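Local coordinates for 3-oxoacyl-[acyl-carrier-protein] reductase (Sinorhizobium meliloti, PDB 3U9L), which probably catalyses the NADPH-dependent reduction of 3-oxoacyl groups carried on acyl carrier protein, as a member of the short-chain dehydrogenase/reductase family, at residues 170-175 with 260-265; 186-191 with 249-254. One frame throughout, in Å; residues are numbered along the deposited sequence.

Contact 1 (170-175 with 260-265); sequences IAVQYA and PFRVHV
Val172 and Ala175 of the helix meet Phe261 and Arg262, which lie where the chain enters strand 262-265. Val172 works through one methyl, CG2. It lies 4.0 Å from CZ of Phe261, at the edge of the ring and near its plane. The same Val172 CG2 is 3.6 Å from NH1 of Arg262. The valine side chain crosses both partners at about a right angle. Next along the helix, Gln173 bonds to Pro154 of the second subunit. Ala175 points its CB toward Phe261. Ala175 CB comes 3.7 Å from Phe261 CE1, in the ring plane. Phe261 reaches the helix because its CG is anti to the backbone N (chi1 -173°). Both methyls meet the ring at its edge.

Arg262 runs extended from CG to NE. Its charge is held by Asp168 at NH1 and Asp280 at NE, with a cation-pi contact to Phe276, which should fix the guanidinium beside Val172. Helix 158-179 covers one face of the parallel Rossmann-type sheet of the short-chain dehydrogenases and packs here against its edge strand. Strand 183-190 is the next strand in, and helix 272-289 borders Phe261 and Arg262.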
ATOM      1  N   ILE A 170      -0.862   4.151   6.088  1.00 16.45           N
ATOM      2  CA  ILE A 170      -0.440   5.484   6.514  1.00 15.87           C
ATOM      3  C   ILE A 170      -1.427   6.091   7.493  1.00 15.43           C
ATOM      4  O   ILE A 170      -1.017   6.691   8.501  1.00 15.75           O
ATOM      5  CB  ILE A 170      -0.268   6.425   5.320  1.00 16.83           C
ATOM      6  CG1 ILE A 170       0.935   5.928   4.507  1.00 16.92           C
ATOM      7  CG2 ILE A 170      -0.127   7.974   5.818  1.00 16.23           C
ATOM      8  CD1 ILE A 170       1.055   6.450   3.132  1.00 16.97           C
ATOM      9  N   ALA A 171      -2.700   5.916   7.260  1.00 13.95           N
ATOM     10  CA  ALA A 171      -3.701   6.488   8.172  1.00 14.70           C
ATOM     11  C   ALA A 171      -3.511   5.932   9.582  1.00 15.76           C
ATOM     12  O   ALA A 171      -3.680   6.618  10.597  1.00 15.42           O
ATOM     13  CB  ALA A 171      -5.117   6.150   7.668  1.00 15.68           C
ATOM     14  N   VAL A 172      -3.199   4.649   9.625  1.00 15.45           N
ATOM     15  CA  VAL A 172      -3.064   3.940  10.886  1.00 15.84           C
ATOM     16  C   VAL A 172      -1.861   4.444  11.650  1.00 16.47           C
ATOM     17  O   VAL A 172      -1.949   4.685  12.818  1.00 16.80           O
ATOM     18  CB  VAL A 172      -3.058   2.398  10.610  1.00 17.05           C
ATOM     19  CG1 VAL A 172      -2.608   1.571  11.840  1.00 16.17           C
ATOM     20  CG2 VAL A 172      -4.490   2.039  10.226  1.00 15.48           C
ATOM     21  N   GLN A 173      -0.763   4.658  10.943  1.00 15.61           N
ATOM     22  CA  GLN A 173       0.438   5.181  11.517  1.00 16.70           C
ATOM     23  C   GLN A 173       0.253   6.571  12.112  1.00 17.54           C
ATOM     24  O   GLN A 173       0.671   6.821  13.267  1.00 17.08           O
ATOM     25  CB  GLN A 173       1.566   5.158  10.459  1.00 18.32           C
ATOM     26  CG  GLN A 173       1.998   3.737   9.975  1.00 16.43           C
ATOM     27  CD  GLN A 173       2.943   3.110  10.953  1.00 22.58           C
ATOM     28  OE1 GLN A 173       4.183   3.450  11.004  1.00 23.15           O
ATOM     29  NE2 GLN A 173       2.403   2.217  11.779  1.00 21.50           N
ATOM     30  N   TYR A 174      -0.405   7.465  11.373  1.00 16.31           N
ATOM     31  CA  TYR A 174      -0.659   8.821  11.858  1.00 16.50           C
ATOM     32  C   TYR A 174      -1.552   8.795  13.084  1.00 17.27           C
ATOM     33  O   TYR A 174      -1.353   9.576  14.012  1.00 16.19           O
ATOM     34  CB  TYR A 174      -1.334   9.650  10.770  1.00 15.36           C
ATOM     35  CG  TYR A 174      -0.379  10.426   9.881  1.00 15.96           C
ATOM     36  CD1 TYR A 174       0.273  11.578  10.357  1.00 15.58           C
ATOM     37  CD2 TYR A 174      -0.195  10.080   8.564  1.00 14.59           C
ATOM     38  CE1 TYR A 174       1.114  12.338   9.541  1.00 16.48           C
ATOM     39  CE2 TYR A 174       0.667  10.842   7.722  1.00 15.47           C
ATOM     40  CZ  TYR A 174       1.325  11.965   8.230  1.00 16.58           C
ATOM     41  OH  TYR A 174       2.154  12.741   7.424  1.00 16.15           O
ATOM     42  N   ALA A 175      -2.536   7.897  13.088  1.00 17.04           N
ATOM     43  CA  ALA A 175      -3.408   7.730  14.251  1.00 17.32           C
ATOM     44  C   ALA A 175      -2.572   7.595  15.530  1.00 17.20           C
ATOM     45  O   ALA A 175      -2.854   8.279  16.533  1.00 17.74           O
ATOM     46  CB  ALA A 175      -4.325   6.481  14.080  1.00 16.86           C
ATOM     47  N   PRO A 260     -15.514   6.163  16.629  1.00 23.94           N
ATOM     48  CA  PRO A 260     -15.034   4.834  16.241  1.00 22.79           C
ATOM     49  C   PRO A 260     -13.752   5.012  15.452  1.00 23.41           C
ATOM     50  O   PRO A 260     -13.662   6.007  14.733  1.00 23.72           O
ATOM     51  CB  PRO A 260     -16.116   4.304  15.289  1.00 24.07           C
ATOM     52  CG  PRO A 260     -17.081   5.522  14.990  1.00 24.91           C
ATOM     53  CD  PRO A 260     -16.612   6.700  15.791  1.00 24.12           C
ATOM     54  N   PHE A 261     -12.838   4.049  15.526  1.00 21.21           N
ATOM     55  CA  PHE A 261     -11.641   4.041  14.687  1.00 21.26           C
ATOM     56  C   PHE A 261     -11.898   3.742  13.166  1.00 20.60           C
ATOM     57  O   PHE A 261     -11.327   4.400  12.340  1.00 19.04           O
ATOM     58  CB  PHE A 261     -10.610   3.048  15.251  1.00 21.91           C
ATOM     59  CG  PHE A 261      -9.281   3.087  14.547  1.00 21.79           C
ATOM     60  CD1 PHE A 261      -8.467   4.196  14.652  1.00 22.73           C
ATOM     61  CD2 PHE A 261      -8.846   2.010  13.783  1.00 22.20           C
ATOM     62  CE1 PHE A 261      -7.240   4.248  14.010  1.00 22.45           C
ATOM     63  CE2 PHE A 261      -7.601   2.044  13.139  1.00 23.18           C
ATOM     64  CZ  PHE A 261      -6.800   3.172  13.250  1.00 22.33           C
ATOM     65  N   ARG A 262     -12.784   2.809  12.880  1.00 21.35           N
ATOM     66  CA  ARG A 262     -13.212   2.518  11.523  1.00 20.17           C
ATOM     67  C   ARG A 262     -14.716   2.421  11.423  1.00 21.72           C
ATOM     68  O   ARG A 262     -15.331   1.942  12.328  1.00 20.58           O
ATOM     69  CB  ARG A 262     -12.630   1.231  10.986  1.00 22.03           C
ATOM     70  CG  ARG A 262     -11.202   1.204  10.789  1.00 23.77           C
ATOM     71  CD  ARG A 262     -10.789  -0.072  10.201  1.00 22.41           C
ATOM     72  NE  ARG A 262      -9.368  -0.100  10.031  1.00 25.24           N
ATOM     73  CZ  ARG A 262      -8.721   0.418   9.021  1.00 20.34           C
ATOM     74  NH1 ARG A 262      -7.425   0.348   9.013  1.00 19.86           N
ATOM     75  NH2 ARG A 262      -9.333   0.710   7.928  1.00 20.94           N
ATOM     76  N   VAL A 263     -15.282   2.841  10.302  1.00 20.40           N
ATOM     77  CA  VAL A 263     -16.736   2.707  10.102  1.00 20.17           C
ATOM     78  C   VAL A 263     -16.831   2.029   8.741  1.00 20.81           C
ATOM     79  O   VAL A 263     -16.218   2.486   7.775  1.00 19.48           O
ATOM     80  CB  VAL A 263     -17.510   4.080  10.140  1.00 20.09           C
ATOM     81  CG1 VAL A 263     -18.975   3.904   9.788  1.00 21.55           C
ATOM     82  CG2 VAL A 263     -17.415   4.729  11.519  1.00 20.99           C
ATOM     83  N   HIS A 264     -17.527   0.898   8.698  1.00 20.35           N
ATOM     84  CA  HIS A 264     -17.694   0.083   7.496  1.00 20.29           C
ATOM     85  C   HIS A 264     -19.037   0.430   6.849  1.00 21.31           C
ATOM     86  O   HIS A 264     -20.075   0.385   7.507  1.00 21.84           O
ATOM     87  CB  HIS A 264     -17.540  -1.414   7.835  1.00 18.95           C
ATOM     88  CG  HIS A 264     -16.183  -1.738   8.395  1.00 19.51           C
ATOM     89  ND1 HIS A 264     -15.070  -1.908   7.596  1.00 19.19           N
ATOM     90  CD2 HIS A 264     -15.739  -1.849   9.674  1.00 19.91           C
ATOM     91  CE1 HIS A 264     -14.006  -2.109   8.363  1.00 19.81           C
ATOM     92  NE2 HIS A 264     -14.374  -2.067   9.624  1.00 19.20           N
ATOM     93  N   VAL A 265     -19.013   0.808   5.577  1.00 21.28           N
ATOM     94  CA  VAL A 265     -20.241   1.069   4.828  1.00 22.26           C
ATOM     95  C   VAL A 265     -20.197   0.296   3.521  1.00 22.95           C
ATOM     96  O   VAL A 265     -19.737   0.809   2.509  1.00 22.64           O
ATOM     97  CB  VAL A 265     -20.384   2.553   4.531  1.00 25.98           C
ATOM     98  CG1 VAL A 265     -21.746   2.861   3.841  1.00 25.97           C
ATOM     99  CG2 VAL A 265     -20.238   3.408   5.837  1.00 25.60           C
TER

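Contact 2 (186-191 with 249-254); sequences SIIVPG and VRVVGT
Ser186 and Ile188 of the strand meet Val251 of the helix, and no ring or other flat side-chain group enters the contact. It is made by methyls and one hydroxyl. Val251 points its CB at the strand and offers both branches. Its CG1 lies 3.6 Å from OG of Ser186. The CB of Ser186 is also close, 3.8 Å from Val251 CG1. The second branch, Val251 CG2, lies 4.0 Å from Ser186 OG. It is also 4.2 Å from CD1 of Ile188, a looser apolar touch.

Helix 242-252 lies on one face of the parallel Rossmann-type sheet of the short-chain dehydrogenases. Strand 183-190, this helix and the parallel neighbour strand 262-265 form a beta-alpha-beta crossover, with further helices in the connection. Val251 also touches Val263 on that neighbour strand.

With OG anti to the backbone N (chi1 177°), Ser186 holds its hydroxyl between the valine methyls and Pro260 O. The buried hydroxyl bonds to that carbonyl, just ahead of the edge strand, so its polar need is met beside an apolar partner. On the helix side, Thr254 folds back through its N onto Val251 O at 3.1 Å. The NE of Arg259 bonds to the same Val251 O, which ties down the backbone that carries the valine.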
ATOM      1  N   SER A 186     -10.468   8.759  12.489  1.00 18.66           N
ATOM      2  CA  SER A 186     -11.514   7.831  12.164  1.00 17.65           C
ATOM      3  C   SER A 186     -11.384   7.483  10.664  1.00 19.10           C
ATOM      4  O   SER A 186     -11.135   8.376   9.821  1.00 18.25           O
ATOM      5  CB  SER A 186     -12.882   8.438  12.568  1.00 20.11           C
ATOM      6  OG  SER A 186     -13.906   7.536  12.176  1.00 26.95           O
ATOM      7  N   ILE A 187     -11.490   6.190  10.323  1.00 15.98           N
ATOM      8  CA  ILE A 187     -11.274   5.755   8.978  1.00 15.73           C
ATOM      9  C   ILE A 187     -12.592   5.164   8.445  1.00 18.25           C
ATOM     10  O   ILE A 187     -13.191   4.275   9.039  1.00 17.95           O
ATOM     11  CB  ILE A 187     -10.190   4.667   8.867  1.00 17.19           C
ATOM     12  CG1 ILE A 187      -8.837   5.184   9.438  1.00 16.69           C
ATOM     13  CG2 ILE A 187     -10.068   4.243   7.386  1.00 16.74           C
ATOM     14  CD1 ILE A 187      -7.631   4.210   9.534  1.00 17.16           C
ATOM     15  N   ILE A 188     -13.043   5.693   7.332  1.00 16.75           N
ATOM     16  CA  ILE A 188     -14.259   5.221   6.706  1.00 18.43           C
ATOM     17  C   ILE A 188     -13.843   4.197   5.655  1.00 17.31           C
ATOM     18  O   ILE A 188     -12.952   4.438   4.826  1.00 16.57           O
ATOM     19  CB  ILE A 188     -15.030   6.390   6.032  1.00 17.82           C
ATOM     20  CG1 ILE A 188     -15.162   7.630   6.982  1.00 18.18           C
ATOM     21  CG2 ILE A 188     -16.345   5.905   5.474  1.00 17.99           C
ATOM     22  CD1 ILE A 188     -15.778   7.369   8.386  1.00 18.88           C
ATOM     23  N   VAL A 189     -14.503   3.058   5.723  1.00 16.63           N
ATOM     24  CA  VAL A 189     -14.241   1.945   4.848  1.00 18.56           C
ATOM     25  C   VAL A 189     -15.462   1.624   3.924  1.00 19.36           C
ATOM     26  O   VAL A 189     -16.299   0.792   4.226  1.00 19.62           O
ATOM     27  CB  VAL A 189     -13.720   0.725   5.646  1.00 18.11           C
ATOM     28  CG1 VAL A 189     -13.282  -0.362   4.715  1.00 19.05           C
ATOM     29  CG2 VAL A 189     -12.531   1.162   6.527  1.00 17.90           C
ATOM     30  N   PRO A 190     -15.552   2.326   2.792  1.00 19.33           N
ATOM     31  CA  PRO A 190     -16.661   2.142   1.826  1.00 22.00           C
ATOM     32  C   PRO A 190     -16.454   0.933   0.967  1.00 20.00           C
ATOM     33  O   PRO A 190     -15.330   0.690   0.518  1.00 18.74           O
ATOM     34  CB  PRO A 190     -16.598   3.390   0.920  1.00 22.13           C
ATOM     35  CG  PRO A 190     -15.478   4.214   1.415  1.00 22.74           C
ATOM     36  CD  PRO A 190     -14.632   3.401   2.382  1.00 18.95           C
ATOM     37  N   GLY A 191     -17.531   0.175   0.758  1.00 21.30           N
ATOM     38  CA  GLY A 191     -17.496  -0.962  -0.152  1.00 22.26           C
ATOM     39  C   GLY A 191     -17.824  -0.469  -1.550  1.00 26.56           C
ATOM     40  O   GLY A 191     -17.680   0.727  -1.862  1.00 26.01           O
ATOM     41  N   VAL A 249     -21.248  12.226   8.911  1.00 25.40           N
ATOM     42  CA  VAL A 249     -21.952  13.185   9.753  1.00 24.46           C
ATOM     43  C   VAL A 249     -22.060  12.613  11.157  1.00 25.70           C
ATOM     44  O   VAL A 249     -21.787  13.327  12.113  1.00 25.56           O
ATOM     45  CB  VAL A 249     -23.365  13.473   9.190  1.00 25.89           C
ATOM     46  CG1 VAL A 249     -24.209  14.239  10.215  1.00 26.25           C
ATOM     47  CG2 VAL A 249     -23.270  14.189   7.808  1.00 23.73           C
ATOM     48  N   ARG A 250     -22.423  11.328  11.279  1.00 27.00           N
ATOM     49  CA  ARG A 250     -22.463  10.660  12.607  1.00 27.08           C
ATOM     50  C   ARG A 250     -21.120  10.604  13.315  1.00 26.74           C
ATOM     51  O   ARG A 250     -21.052  10.816  14.519  1.00 28.38           O
ATOM     52  CB  ARG A 250     -23.035   9.238  12.536  1.00 27.51           C
ATOM     53  CG  ARG A 250     -24.545   9.214  12.509  1.00 34.78           C
ATOM     54  CD  ARG A 250     -25.140   7.753  12.575  1.00 35.81           C
ATOM     55  NE  ARG A 250     -24.585   6.917  11.499  1.00 40.40           N
ATOM     56  CZ  ARG A 250     -25.221   6.592  10.376  1.00 39.16           C
ATOM     57  NH1 ARG A 250     -26.483   7.014  10.156  1.00 39.13           N
ATOM     58  NH2 ARG A 250     -24.581   5.854   9.470  1.00 37.59           N
ATOM     59  N   VAL A 251     -20.037  10.286  12.605  1.00 25.74           N
ATOM     60  CA  VAL A 251     -18.711  10.371  13.258  1.00 25.01           C
ATOM     61  C   VAL A 251     -18.412  11.770  13.795  1.00 25.55           C
ATOM     62  O   VAL A 251     -17.998  11.951  14.954  1.00 24.47           O
ATOM     63  CB  VAL A 251     -17.602   9.938  12.272  1.00 23.80           C
ATOM     64  CG1 VAL A 251     -16.212  10.238  12.828  1.00 22.66           C
ATOM     65  CG2 VAL A 251     -17.753   8.437  11.942  1.00 21.54           C
ATOM     66  N   VAL A 252     -18.569  12.761  12.925  1.00 24.66           N
ATOM     67  CA  VAL A 252     -18.304  14.137  13.317  1.00 26.65           C
ATOM     68  C   VAL A 252     -19.211  14.553  14.491  1.00 26.86           C
ATOM     69  O   VAL A 252     -18.766  15.208  15.396  1.00 29.06           O
ATOM     70  CB  VAL A 252     -18.457  15.114  12.136  1.00 25.43           C
ATOM     71  CG1 VAL A 252     -18.467  16.518  12.644  1.00 23.92           C
ATOM     72  CG2 VAL A 252     -17.309  14.912  11.160  1.00 25.38           C
ATOM     73  N   GLY A 253     -20.446  14.081  14.508  1.00 28.04           N
ATOM     74  CA  GLY A 253     -21.340  14.418  15.604  1.00 29.97           C
ATOM     75  C   GLY A 253     -21.174  13.617  16.886  1.00 31.83           C
ATOM     76  O   GLY A 253     -21.904  13.864  17.845  1.00 33.65           O
ATOM     77  N   THR A 254     -20.248  12.649  16.921  1.00 29.84           N
ATOM     78  CA  THR A 254     -19.997  11.864  18.127  1.00 28.27           C
ATOM     79  C   THR A 254     -19.065  12.649  19.026  1.00 30.82           C
ATOM     80  O   THR A 254     -18.199  13.359  18.525  1.00 30.75           O
ATOM     81  CB  THR A 254     -19.339  10.527  17.766  1.00 29.40           C
ATOM     82  OG1 THR A 254     -20.261   9.779  17.000  1.00 28.23           O
ATOM     83  CG2 THR A 254     -18.998   9.718  19.024  1.00 31.16           C
TER

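Both contacts are buried, and they lie on opposite faces of the same parallel sheet. Their strands, 262-265 and 183-190, are neighbours joined by backbone bonds, such as the probable hydrogen bond between Val263 O and Val189 N at 2.7 Å. The centres of the two contacts are about 9 Å apart. Contact 1 brings helix 158-179 to the edge strand, and contact 2 brings helix 242-252 to the strand beside it. The chemistry differs. Contact 1 mixes an aromatic rim with a charged group held by acids. Contact 2 is smaller, with one valine against a serine hydroxyl and an isoleucine methyl. The second subunit reaches the helix of contact 1 but neither segment of contact 2.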